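Local coordinates for exopolyphosphatase-related protein (Archaeoglobus fulgidus, PDB 3LLV) that probably binds NAD(P) through this N-terminal Rossmann-type TrkA-N domain of a longer DHH/DHHA1 protein that may also bind nucleic acid, at residues E8-G13 and R64-E69; D51-D56 and E60-S65; K89-R92 and D96-A99; G20-L25 and K30-V35; A99-S104 and E110-A115. One frame throughout, in Å; residues are numbered along the deposited sequence. Where two conformers were deposited one is given.

In the fold
Four of the five contacts pack helices or a loop on a parallel six-stranded sheet, with strands in the order 3-2-1-4-5-6 that defines a classical Rossmann fold, and contact 3 ties helix 81-94 to the loop that leads into strand 99-103. Contact 4 comes early in the chain and packs helix 16-27 on strand 32-36. Contacts 1 and 2, with centres 8 Å apart, share Arg-64 and Ser-65 of helix 60-65 and its exit. Contacts 3 and 5 follow along the chain and share Ala-99, where strand 99-103 begins. Contacts 4 and 5 lie 20 Å apart between centres, on opposite sides of the chain's centre. The set therefore spans the layered frame of the probable nucleotide-binding domain.

Contact 1 (E8-G13 and R64-E69); sequences EYIVIG and RSLDLE
Ile-10, in the extended strand 9-12, faces Leu-66 and Leu-68 of the loop leaving helix 60-65, with its CA 10.1 Å from the CA of Leu-66 and 9.2 Å from the CA of Leu-68. Backbones this far apart can meet only through their side chains. From the strand all the touching is done by one methyl, CD1 of Ile-10. CG1 of this residue stands anti to the carbonyl carbon (chi1 -64°), and the extended second torsion (174°) carries CD1 outward from the sheet. Leu-66 comes tip to tip, its CD1 3.7 Å from Ile-10 CD1. Leu-68 crosses the isoleucine at about a right angle, and its CD2 lies 3.6 Å from the same Ile-10 CD1. Two leucine methyls thus converge on one isoleucine methyl from the same side in a purely apolar contact. Ile-10 was modelled in two conformers, and these approaches hold for the one described. The loop itself has a weak bond from Glu-69 N to Asp-67 OD2. Around this point Ile-10 also touches Val-35 and Leu-66 touches Leu-33, both on strand 32-36, while strand 73-76 pairs with Ile-10 through the backbone of Ala-73. The loop after helix 60-65 therefore lies over strands 9-12 and 32-36.

Contact 2 (D51-D56 and E60-S65); sequences DAVIAD and ESFYRS
Phe-62 is where helix 60-65 first meets residues 51-56, its CA 7.0 Å from the CA of Ala-55. With CG anti to the backbone N (chi1 173°), the ring reaches out from the helix to the edge strand. Ala-55 sits over one face of it: CB is 3.7 Å from the Phe-62 ring centroid and 20° off the ring normal, a CH-pi contact displaced toward the CD1-CE1 side. The Val-53 side chain points against that of Phe-62 and meets the ring obliquely, CG1 3.9 Å from Phe-62 CZ. That methyl occupies the crowded position between the backbone N and the carbonyl carbon. Next comes Tyr-63, whose ring has Phe-62 CD2 over one face but toward its rim, and whose hydroxyl is hydrogen-bonded to Pro-57 O in the connecting loop. Ser-65 then folds back on the helix: its OG donates to Phe-62 O at 2.6 Å and its N to the same Phe-62 O at 3.0 Å, so two bonds grip that carbonyl. Phe-62 also touches Val-35 of the neighbouring strand. A short helix laid against the outermost strand it has just left is the first half of the beta-alpha-beta crossover from strand 51-54 to strand 73-76, as in Rossmann folds.

Contact 3 (K89-R92 and D96-A99); sequences KALR and DVYA
Arg-92 hands both terminal nitrogens to one acceptor, the carbonyl oxygen of Val-97: NH1 donates to Val-97 O at 2.9 Å (141° at the hydrogen) and NH2 to the same Val-97 O at 2.8 Å (143°). The grip is end-on and near the guanidinium plane. Because the two nitrogens share one oxygen, neither N-H points straight at it; both approach from the same face of the carbonyl, NH2 above its plane. A bend at the second torsion (-80°) brings the side chain here. NH1 also bonds Ser-95 O, and NE bonds Gly-116 O. Asp-96 O lies over one guanidinium face, while the Asp-96 carboxylate takes no part: NH1 of Arg-92 is 6.0 Å from OD1 of Asp-96. In the loop, Val-97 N is bonded to Ser-95 OG. Alongside, Leu-91 CD1 crosses to Val-97 CG1 at 3.8 Å, and Leu-91 CD2 lies 4.1 Å from Ala-99 CB. A leucine replacing Arg-92 would probably leave the carbonyls of Val-97, Ser-95 and Gly-116 without these donors and the loop freer to shift. The cation is thus met by backbone oxygens rather than a carboxylate, and ties the turn before strand 99-103 to the helix preceding it.

Contact 4 (G20-L25 and K30-V35); sequences GLVREL and KKVLAV
Val-32 and Leu-25 form the apolar centre, where CG2 of the valine lies 3.7 Å from CB of the leucine. One turn back along the helix, Val-22 meets the strand with a single methyl: its CG2 is 4.0 Å from Ala-34 CB and 4.3 Å from Val-32 CG1. CG1 of Val-22 stands anti to its own nitrogen (chi1 174°), which leaves CG2 as the branch turned to the strand. Alternate residues Val-32 and Ala-34 present their CB atoms to the helix, as expected of a strand packed on one face. The backbones allow this fit, since the axes of helix 20-25 and strand 32-35 run antiparallel at 171° and approach to 9.0 Å. Val-22 and Val-32 also touch Val-11, and Leu-25 touches Leu-75, so strands 9-12 and 73-76 extend the apolar layer.

Outward, the polar edge begins at Leu-25 O, which accepts from Lys-30 N at 3.0 Å (148° at the hydrogen). This bond spans five residues, one more than a regular helical bond, and closes the turn after helix 16-27. CG of Lys-30 packs 3.3 Å from the same Leu-25 O, while a bend at the second torsion leads the amine away from the helix. The chemistry is therefore divided: aliphatic side chains hold helix to sheet, and one backbone bond fixes the turn within the first beta-alpha-beta unit.

Contact 5 (A99-S104 and E110-A115); sequences AIVRVS and EEFEEA. With PO4 (phosphate ion), chain B.
Val-103 places its CG2 squarely over the ring of Phe-112, 3.6 Å from the ring centroid and 12° off the ring normal, a CH-pi contact centred on one face. Val-101 adds a second methyl, its CG1 3.8 Å from Phe-112 CD1, coming obliquely and crossing the phenylalanine at about a right angle. Two valines two positions apart on strand 99-103 thus turn their methyls to a single ring from helix 109-114. CG of Phe-112 stands anti to the carbonyl carbon (chi1 -82°), which extends the ring toward the strand; the side chain also touches Leu-85 of helix 81-94 and Val-120 of strand 119-122. With an alanine at Phe-112 the CH-pi partner of Val-103 would be gone, probably opening a gap between strand and helix.

Between the valines, Arg-102 points its CB away from helix 109-114, and its extended chain runs to a phosphate ion, probably taken up from the crystallisation liquor. NH1 of Arg-102 donates to phosphate O1 at 2.6 Å and nearly straight (164°), while NH2 of Arg-102 donates to phosphate O2 at 2.7 Å. Thr-77 O gives NH1 a further partner, and Ala-17 N at the start of helix 16-27 also holds the phosphate. The strand therefore separates two chemistries, apolar packing on the helix side and an anion site beyond it, the latter consistent with a place for a dinucleotide phosphate.

Contact 1 (E8-G13 and R64-E69)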
# COMPACT_ATOMS: atom_id res chain seq x y z
N GLU A 8 1.25 -6.44 -11.09
CA GLU A 8 0.67 -5.18 -11.52
C GLU A 8 0.54 -4.23 -10.32
O GLU A 8 0.74 -3.02 -10.45
CB GLU A 8 -0.70 -5.42 -12.15
CG GLU A 8 -0.63 -6.06 -13.55
CD GLU A 8 -1.92 -6.76 -13.95
OE1 GLU A 8 -2.22 -7.84 -13.41
OE2 GLU A 8 -2.62 -6.24 -14.84
N TYR A 9 0.20 -4.80 -9.17
CA TYR A 9 0.06 -4.02 -7.93
C TYR A 9 0.81 -4.68 -6.79
O TYR A 9 0.84 -5.92 -6.67
CB TYR A 9 -1.42 -3.81 -7.56
CG TYR A 9 -2.19 -3.03 -8.59
CD1 TYR A 9 -2.16 -1.63 -8.63
CD2 TYR A 9 -2.92 -3.70 -9.57
CE1 TYR A 9 -2.86 -0.92 -9.61
CE2 TYR A 9 -3.62 -3.00 -10.56
CZ TYR A 9 -3.58 -1.61 -10.57
OH TYR A 9 -4.27 -0.93 -11.55
N ILE A 10 1.47 -3.85 -5.99
CA ILE A 10 2.11 -4.30 -4.77
C ILE A 10 1.46 -3.62 -3.58
O ILE A 10 1.40 -2.40 -3.51
CB ILE A 10 3.62 -4.04 -4.78
CG1 ILE A 10 4.27 -4.87 -5.89
CG2 ILE A 10 4.25 -4.38 -3.42
CD1 ILE A 10 5.71 -4.57 -6.07
N VAL A 11 0.94 -4.44 -2.67
CA VAL A 11 0.23 -3.92 -1.50
C VAL A 11 1.05 -4.13 -0.25
O VAL A 11 1.23 -5.26 0.21
CB VAL A 11 -1.17 -4.55 -1.34
CG1 VAL A 11 -1.90 -4.02 -0.07
CG2 VAL A 11 -2.01 -4.29 -2.56
N ILE A 12 1.52 -3.02 0.32
CA ILE A 12 2.34 -3.05 1.50
C ILE A 12 1.42 -2.76 2.67
O ILE A 12 0.67 -1.76 2.65
CB ILE A 12 3.49 -2.02 1.41
CG1 ILE A 12 4.43 -2.39 0.24
CG2 ILE A 12 4.22 -1.90 2.75
CD1 ILE A 12 5.42 -1.29 -0.10
N GLY A 13 1.47 -3.63 3.66
CA GLY A 13 0.60 -3.54 4.83
C GLY A 13 -0.53 -4.52 4.60
O GLY A 13 -1.33 -4.36 3.67
N ARG A 64 14.92 -3.92 -4.48
CA ARG A 64 15.88 -4.28 -5.52
C ARG A 64 15.70 -5.72 -6.04
O ARG A 64 16.13 -6.03 -7.17
CB ARG A 64 17.31 -4.05 -5.03
CG ARG A 64 17.61 -2.59 -4.76
CD ARG A 64 19.09 -2.32 -4.56
NE ARG A 64 19.32 -0.90 -4.30
CZ ARG A 64 19.36 0.07 -5.21
NH1 ARG A 64 19.21 -0.19 -6.51
NH2 ARG A 64 19.56 1.31 -4.81
N SER A 65 15.07 -6.59 -5.25
CA SER A 65 14.79 -7.96 -5.66
C SER A 65 13.54 -8.09 -6.54
O SER A 65 13.35 -9.12 -7.18
CB SER A 65 14.71 -8.89 -4.45
OG SER A 65 13.50 -8.71 -3.73
N LEU A 66 12.71 -7.05 -6.57
CA LEU A 66 11.47 -7.07 -7.37
C LEU A 66 11.67 -6.47 -8.75
O LEU A 66 12.53 -5.60 -8.94
CB LEU A 66 10.35 -6.32 -6.65
CG LEU A 66 9.88 -6.80 -5.27
CD1 LEU A 66 8.96 -5.75 -4.67
CD2 LEU A 66 9.18 -8.16 -5.36
N ASP A 67 10.87 -6.93 -9.71
CA ASP A 67 10.85 -6.30 -11.03
C ASP A 67 9.76 -5.26 -10.98
O ASP A 67 8.58 -5.57 -11.14
CB ASP A 67 10.58 -7.34 -12.12
CG ASP A 67 10.66 -6.74 -13.52
OD1 ASP A 67 11.02 -7.48 -14.48
OD2 ASP A 67 10.34 -5.54 -13.68
N LEU A 68 10.12 -4.02 -10.78
CA LEU A 68 9.17 -2.97 -10.56
C LEU A 68 8.84 -2.15 -11.79
O LEU A 68 8.04 -1.25 -11.73
CB LEU A 68 9.68 -2.04 -9.50
CG LEU A 68 9.83 -2.53 -8.08
CD1 LEU A 68 10.61 -1.53 -7.35
CD2 LEU A 68 8.51 -2.73 -7.45
N GLU A 69 9.51 -2.39 -12.90
CA GLU A 69 9.33 -1.46 -14.01
C GLU A 69 7.97 -1.62 -14.69
O GLU A 69 7.47 -0.65 -15.21
CB GLU A 69 10.51 -1.47 -15.01

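Contact 2 (D51-D56 and E60-S65)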
# COMPACT_ATOMS: atom_id res chain seq x y z
N ASP A 51 -0.85 -14.23 -3.45
CA ASP A 51 0.60 -14.11 -3.52
C ASP A 51 1.04 -13.13 -2.45
O ASP A 51 0.63 -11.97 -2.46
CB ASP A 51 1.04 -13.61 -4.89
CG ASP A 51 0.68 -14.56 -6.01
OD1 ASP A 51 0.99 -15.77 -5.89
OD2 ASP A 51 0.10 -14.10 -7.01
N ALA A 52 1.83 -13.60 -1.49
CA ALA A 52 2.21 -12.79 -0.35
C ALA A 52 3.60 -13.14 0.09
O ALA A 52 4.01 -14.31 0.00
CB ALA A 52 1.21 -12.99 0.81
N VAL A 53 4.35 -12.14 0.56
CA VAL A 53 5.71 -12.37 1.02
C VAL A 53 6.00 -11.62 2.34
O VAL A 53 5.54 -10.49 2.54
CB VAL A 53 6.73 -12.01 -0.11
CG1 VAL A 53 6.61 -10.54 -0.55
CG2 VAL A 53 8.16 -12.36 0.30
N ILE A 54 6.75 -12.28 3.22
CA ILE A 54 7.25 -11.70 4.46
C ILE A 54 8.47 -10.87 4.10
O ILE A 54 9.45 -11.40 3.58
CB ILE A 54 7.65 -12.78 5.49
CG1 ILE A 54 6.44 -13.60 5.96
CG2 ILE A 54 8.43 -12.17 6.69
CD1 ILE A 54 6.82 -15.01 6.46
N ALA A 55 8.41 -9.57 4.35
CA ALA A 55 9.53 -8.69 4.08
C ALA A 55 9.41 -7.44 4.94
O ALA A 55 8.31 -7.07 5.36
CB ALA A 55 9.54 -8.30 2.62
N ASP A 56 10.56 -6.83 5.22
CA ASP A 56 10.59 -5.53 5.87
C ASP A 56 10.49 -4.46 4.78
O ASP A 56 11.44 -4.31 4.02
CB ASP A 56 11.89 -5.39 6.66
CG ASP A 56 12.01 -4.03 7.37
OD1 ASP A 56 11.22 -3.11 7.11
OD2 ASP A 56 12.93 -3.90 8.21
N GLU A 60 15.60 -1.61 1.48
CA GLU A 60 15.86 -1.28 0.08
C GLU A 60 16.22 -2.50 -0.77
O GLU A 60 15.87 -2.57 -1.95
CB GLU A 60 16.97 -0.23 -0.03
CG GLU A 60 16.54 1.14 0.41
CD GLU A 60 17.64 2.18 0.29
OE1 GLU A 60 18.46 2.10 -0.65
OE2 GLU A 60 17.66 3.11 1.12
N SER A 61 16.92 -3.48 -0.18
CA SER A 61 17.27 -4.68 -0.94
C SER A 61 16.04 -5.49 -1.34
O SER A 61 16.06 -6.17 -2.37
CB SER A 61 18.24 -5.57 -0.16
OG SER A 61 19.46 -4.90 0.08
N PHE A 62 14.98 -5.42 -0.53
CA PHE A 62 13.73 -6.06 -0.93
C PHE A 62 13.22 -5.47 -2.25
O PHE A 62 12.89 -6.21 -3.19
CB PHE A 62 12.65 -5.94 0.16
CG PHE A 62 11.32 -6.45 -0.31
CD1 PHE A 62 11.08 -7.82 -0.51
CD2 PHE A 62 10.31 -5.56 -0.59
CE1 PHE A 62 9.84 -8.26 -0.97
CE2 PHE A 62 9.07 -6.01 -1.02
CZ PHE A 62 8.85 -7.36 -1.23
N TYR A 63 13.20 -4.14 -2.33
CA TYR A 63 12.74 -3.48 -3.56
C TYR A 63 13.63 -3.77 -4.74
O TYR A 63 13.14 -3.93 -5.86
CB TYR A 63 12.55 -1.97 -3.36
CG TYR A 63 11.49 -1.72 -2.33
CD1 TYR A 63 10.17 -2.19 -2.52
CD2 TYR A 63 11.78 -1.05 -1.16
CE1 TYR A 63 9.20 -2.00 -1.55
CE2 TYR A 63 10.81 -0.85 -0.19
CZ TYR A 63 9.53 -1.33 -0.39
OH TYR A 63 8.60 -1.13 0.62
N ARG A 64 14.92 -3.92 -4.48
CA ARG A 64 15.88 -4.28 -5.52
C ARG A 64 15.70 -5.72 -6.04
O ARG A 64 16.13 -6.03 -7.17
CB ARG A 64 17.31 -4.05 -5.03
CG ARG A 64 17.61 -2.59 -4.76
CD ARG A 64 19.09 -2.32 -4.56
NE ARG A 64 19.32 -0.90 -4.30
CZ ARG A 64 19.36 0.07 -5.21
NH1 ARG A 64 19.21 -0.19 -6.51
NH2 ARG A 64 19.56 1.31 -4.81
N SER A 65 15.07 -6.59 -5.25
CA SER A 65 14.79 -7.96 -5.66
C SER A 65 13.54 -8.09 -6.54
O SER A 65 13.35 -9.12 -7.18
CB SER A 65 14.71 -8.89 -4.45
OG SER A 65 13.50 -8.71 -3.73

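Contact 3 (K89-R92 and D96-A99)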
# COMPACT_ATOMS: atom_id res chain seq x y z
N LYS A 89 10.33 6.31 1.62
CA LYS A 89 11.70 6.77 1.37
C LYS A 89 12.59 5.62 0.89
O LYS A 89 13.42 5.83 0.01
CB LYS A 89 12.27 7.41 2.63
CG LYS A 89 11.68 8.82 2.86
CD LYS A 89 12.16 9.46 4.17
CE LYS A 89 11.49 10.81 4.37
NZ LYS A 89 11.82 11.44 5.68
N ALA A 90 12.42 4.43 1.49
CA ALA A 90 13.15 3.22 1.05
C ALA A 90 12.82 2.90 -0.41
O ALA A 90 13.72 2.67 -1.25
CB ALA A 90 12.82 1.99 1.96
N LEU A 91 11.52 2.89 -0.71
CA LEU A 91 11.05 2.66 -2.06
C LEU A 91 11.67 3.65 -3.02
O LEU A 91 12.24 3.25 -4.03
CB LEU A 91 9.51 2.74 -2.12
CG LEU A 91 8.92 2.49 -3.51
CD1 LEU A 91 9.24 1.08 -4.05
CD2 LEU A 91 7.39 2.74 -3.51
N ARG A 92 11.58 4.93 -2.69
CA ARG A 92 12.07 6.00 -3.57
C ARG A 92 13.59 6.02 -3.79
O ARG A 92 14.08 6.55 -4.82
CB ARG A 92 11.52 7.34 -3.08
CG ARG A 92 10.07 7.52 -3.46
CD ARG A 92 9.95 7.97 -4.93
NE ARG A 92 8.54 7.98 -5.34
CZ ARG A 92 7.88 6.94 -5.84
NH1 ARG A 92 8.47 5.77 -6.03
NH2 ARG A 92 6.59 7.05 -6.11
N ASP A 96 11.24 4.96 -9.02
CA ASP A 96 10.19 5.97 -9.16
C ASP A 96 8.78 5.39 -9.33
O ASP A 96 7.83 6.13 -9.65
CB ASP A 96 10.54 6.97 -10.27
CG ASP A 96 10.37 6.38 -11.67
OD1 ASP A 96 10.08 5.17 -11.80
OD2 ASP A 96 10.57 7.15 -12.65
N VAL A 97 8.63 4.07 -9.12
CA VAL A 97 7.36 3.42 -9.37
C VAL A 97 6.20 4.17 -8.69
O VAL A 97 6.32 4.62 -7.54
CB VAL A 97 7.38 1.92 -8.95
CG1 VAL A 97 7.75 1.76 -7.44
CG2 VAL A 97 6.03 1.26 -9.30
N TYR A 98 5.09 4.35 -9.40
CA TYR A 98 3.97 5.12 -8.86
C TYR A 98 3.52 4.57 -7.50
O TYR A 98 3.36 3.35 -7.35
CB TYR A 98 2.85 5.02 -9.87
CG TYR A 98 1.74 6.02 -9.68
CD1 TYR A 98 1.77 7.23 -10.35
CD2 TYR A 98 0.65 5.73 -8.86
CE1 TYR A 98 0.75 8.15 -10.21
CE2 TYR A 98 -0.40 6.65 -8.73
CZ TYR A 98 -0.33 7.86 -9.40
OH TYR A 98 -1.36 8.79 -9.28
N ALA A 99 3.37 5.46 -6.51
CA ALA A 99 3.01 5.05 -5.15
C ALA A 99 1.84 5.85 -4.62
O ALA A 99 1.77 7.08 -4.81
CB ALA A 99 4.19 5.17 -4.19

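Contact 4 (G20-L25 and K30-V35)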
# COMPACT_ATOMS: atom_id res chain seq x y z
N GLY A 20 -8.16 -5.91 2.17
CA GLY A 20 -9.33 -5.54 1.36
C GLY A 20 -8.95 -5.23 -0.08
O GLY A 20 -9.60 -5.69 -1.02
N LEU A 21 -7.87 -4.47 -0.26
CA LEU A 21 -7.37 -4.14 -1.59
C LEU A 21 -6.84 -5.34 -2.36
O LEU A 21 -7.07 -5.46 -3.56
CB LEU A 21 -6.28 -3.07 -1.49
CG LEU A 21 -6.84 -1.66 -1.31
CD1 LEU A 21 -5.75 -0.69 -0.85
CD2 LEU A 21 -7.49 -1.18 -2.59
N VAL A 22 -6.15 -6.22 -1.65
CA VAL A 22 -5.66 -7.49 -2.23
C VAL A 22 -6.85 -8.29 -2.78
O VAL A 22 -6.76 -8.86 -3.86
CB VAL A 22 -4.85 -8.32 -1.21
CG1 VAL A 22 -4.48 -9.69 -1.80
CG2 VAL A 22 -3.56 -7.59 -0.83
N ARG A 23 -8.00 -8.30 -2.12
CA ARG A 23 -9.19 -9.00 -2.62
C ARG A 23 -9.80 -8.36 -3.79
O ARG A 23 -10.12 -8.99 -4.75
CB ARG A 23 -10.27 -9.02 -1.59
CG ARG A 23 -10.09 -10.00 -0.56
CD ARG A 23 -11.33 -10.11 0.26
NE ARG A 23 -12.51 -10.45 -0.49
CZ ARG A 23 -13.75 -10.36 -0.01
NH1 ARG A 23 -14.78 -10.71 -0.73
NH2 ARG A 23 -13.98 -9.92 1.20
N GLU A 24 -10.02 -7.08 -3.67
CA GLU A 24 -10.75 -6.36 -4.70
C GLU A 24 -9.99 -6.30 -6.02
O GLU A 24 -10.60 -6.43 -7.08
CB GLU A 24 -11.11 -4.96 -4.21
CG GLU A 24 -12.18 -4.29 -5.06
CD GLU A 24 -12.68 -2.99 -4.47
OE1 GLU A 24 -13.28 -2.18 -5.21
OE2 GLU A 24 -12.45 -2.78 -3.26
N LEU A 25 -8.68 -6.10 -5.96
CA LEU A 25 -7.86 -6.07 -7.17
C LEU A 25 -7.77 -7.43 -7.85
O LEU A 25 -7.84 -7.53 -9.08
CB LEU A 25 -6.47 -5.50 -6.87
CG LEU A 25 -6.45 -4.00 -6.55
CD1 LEU A 25 -5.13 -3.60 -5.89
CD2 LEU A 25 -6.70 -3.16 -7.78
N LYS A 30 -6.40 -8.71 -11.49
CA LYS A 30 -5.05 -8.13 -11.48
C LYS A 30 -4.11 -9.05 -10.71
O LYS A 30 -4.55 -9.81 -9.84
CB LYS A 30 -5.05 -6.74 -10.81
CG LYS A 30 -6.15 -5.77 -11.28
CD LYS A 30 -5.98 -5.33 -12.73
CE LYS A 30 -7.14 -4.45 -13.19
NZ LYS A 30 -7.14 -4.23 -14.66
N LYS A 31 -2.82 -8.98 -11.03
CA LYS A 31 -1.78 -9.71 -10.30
C LYS A 31 -1.26 -8.84 -9.15
O LYS A 31 -0.70 -7.77 -9.39
CB LYS A 31 -0.62 -10.10 -11.23
N VAL A 32 -1.46 -9.31 -7.92
CA VAL A 32 -1.13 -8.53 -6.72
C VAL A 32 -0.17 -9.30 -5.83
O VAL A 32 -0.33 -10.50 -5.63
CB VAL A 32 -2.39 -8.20 -5.86
CG1 VAL A 32 -2.05 -7.16 -4.78
CG2 VAL A 32 -3.55 -7.73 -6.73
N LEU A 33 0.83 -8.59 -5.29
CA LEU A 33 1.70 -9.17 -4.28
C LEU A 33 1.44 -8.40 -3.01
O LEU A 33 1.54 -7.17 -3.01
CB LEU A 33 3.17 -9.01 -4.65
CG LEU A 33 4.21 -9.47 -3.62
CD1 LEU A 33 4.18 -10.99 -3.49
CD2 LEU A 33 5.62 -8.96 -3.97
N ALA A 34 1.15 -9.13 -1.94
CA ALA A 34 0.99 -8.52 -0.62
C ALA A 34 2.32 -8.58 0.12
O ALA A 34 3.03 -9.60 0.06
CB ALA A 34 -0.10 -9.24 0.16
N VAL A 35 2.68 -7.49 0.80
CA VAL A 35 3.95 -7.41 1.51
C VAL A 35 3.71 -6.94 2.94
O VAL A 35 3.02 -5.94 3.15
CB VAL A 35 4.93 -6.42 0.81
CG1 VAL A 35 6.26 -6.37 1.54
CG2 VAL A 35 5.15 -6.80 -0.66

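Contact 5 (A99-S104 and E110-A115)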
# COMPACT_ATOMS: atom_id res chain seq x y z
N ALA A 99 3.37 5.46 -6.51
CA ALA A 99 3.01 5.05 -5.15
C ALA A 99 1.84 5.85 -4.62
O ALA A 99 1.77 7.08 -4.81
CB ALA A 99 4.19 5.17 -4.19
N ILE A 100 0.89 5.15 -4.00
CA ILE A 100 -0.25 5.82 -3.36
C ILE A 100 -0.13 5.46 -1.90
O ILE A 100 -0.00 4.28 -1.56
CB ILE A 100 -1.59 5.31 -3.89
CG1 ILE A 100 -1.66 5.49 -5.43
CG2 ILE A 100 -2.74 6.04 -3.16
CD1 ILE A 100 -2.94 4.92 -6.03
N VAL A 101 -0.14 6.47 -1.04
CA VAL A 101 0.21 6.24 0.35
C VAL A 101 -0.89 6.72 1.28
O VAL A 101 -1.38 7.83 1.11
CB VAL A 101 1.52 6.99 0.68
CG1 VAL A 101 2.04 6.56 2.05
CG2 VAL A 101 2.55 6.73 -0.42
N ARG A 102 -1.25 5.86 2.22
CA ARG A 102 -2.18 6.20 3.31
C ARG A 102 -1.52 7.07 4.41
O ARG A 102 -0.44 6.75 4.91
CB ARG A 102 -2.72 4.89 3.90
CG ARG A 102 -3.66 5.11 5.07
CD ARG A 102 -3.95 3.75 5.70
NE ARG A 102 -4.78 3.87 6.87
CZ ARG A 102 -5.49 2.88 7.38
NH1 ARG A 102 -5.47 1.67 6.78
NH2 ARG A 102 -6.22 3.09 8.47
N VAL A 103 -2.17 8.18 4.74
CA VAL A 103 -1.67 9.10 5.76
C VAL A 103 -2.81 9.39 6.71
O VAL A 103 -3.92 9.70 6.29
CB VAL A 103 -1.13 10.38 5.09
CG1 VAL A 103 -0.74 11.47 6.12
CG2 VAL A 103 0.05 10.03 4.20
N SER A 104 -2.56 9.26 8.02
CA SER A 104 -3.59 9.50 9.02
C SER A 104 -3.68 10.96 9.47
O SER A 104 -4.76 11.46 9.80
CB SER A 104 -3.44 8.53 10.21
OG SER A 104 -2.47 8.95 11.16
N GLU A 110 1.99 17.03 3.25
CA GLU A 110 3.03 17.70 2.47
C GLU A 110 4.35 16.95 2.50
O GLU A 110 4.98 16.76 1.46
CB GLU A 110 3.23 19.15 2.92
CG GLU A 110 4.27 19.92 2.08
CD GLU A 110 3.93 19.98 0.58
OE1 GLU A 110 2.75 19.79 0.21
OE2 GLU A 110 4.86 20.24 -0.23
N GLU A 111 4.76 16.50 3.69
CA GLU A 111 6.00 15.74 3.79
C GLU A 111 5.96 14.42 3.01
O GLU A 111 6.99 14.00 2.46
CB GLU A 111 6.44 15.52 5.24
CG GLU A 111 5.66 14.49 6.01
CD GLU A 111 6.18 14.29 7.43
OE1 GLU A 111 5.53 13.55 8.19
OE2 GLU A 111 7.24 14.87 7.80
N PHE A 112 4.79 13.79 2.91
CA PHE A 112 4.66 12.59 2.08
C PHE A 112 4.79 12.95 0.59
O PHE A 112 5.46 12.24 -0.18
CB PHE A 112 3.37 11.83 2.38
CG PHE A 112 3.47 10.94 3.60
CD1 PHE A 112 3.80 9.58 3.45
CD2 PHE A 112 3.30 11.46 4.87
CE1 PHE A 112 3.92 8.78 4.56
CE2 PHE A 112 3.41 10.66 5.99
CZ PHE A 112 3.73 9.30 5.83
N GLU A 113 4.18 14.05 0.20
CA GLU A 113 4.32 14.52 -1.18
C GLU A 113 5.79 14.84 -1.48
O GLU A 113 6.32 14.39 -2.50
CB GLU A 113 3.36 15.70 -1.46
CG GLU A 113 1.91 15.21 -1.35
CD GLU A 113 0.88 16.23 -1.73
OE1 GLU A 113 1.22 17.43 -1.75
OE2 GLU A 113 -0.27 15.83 -1.99
N GLU A 114 6.45 15.55 -0.57
CA GLU A 114 7.88 15.89 -0.72
C GLU A 114 8.79 14.66 -0.81
O GLU A 114 9.82 14.68 -1.51
CB GLU A 114 8.31 16.82 0.42
CG GLU A 114 7.70 18.21 0.31
CD GLU A 114 7.92 19.09 1.55
OE1 GLU A 114 7.69 20.31 1.45
OE2 GLU A 114 8.30 18.57 2.63
N ALA A 115 8.41 13.61 -0.09
CA ALA A 115 9.16 12.35 -0.10
C ALA A 115 8.84 11.44 -1.30
O ALA A 115 9.39 10.34 -1.41
CB ALA A 115 8.98 11.61 1.22
P PO4 B . -6.90 -0.59 8.97
O1 PO4 B . -6.62 -0.60 7.50
O2 PO4 B . -6.56 0.71 9.65
O3 PO4 B . -8.35 -0.91 9.24
O4 PO4 B . -6.04 -1.66 9.61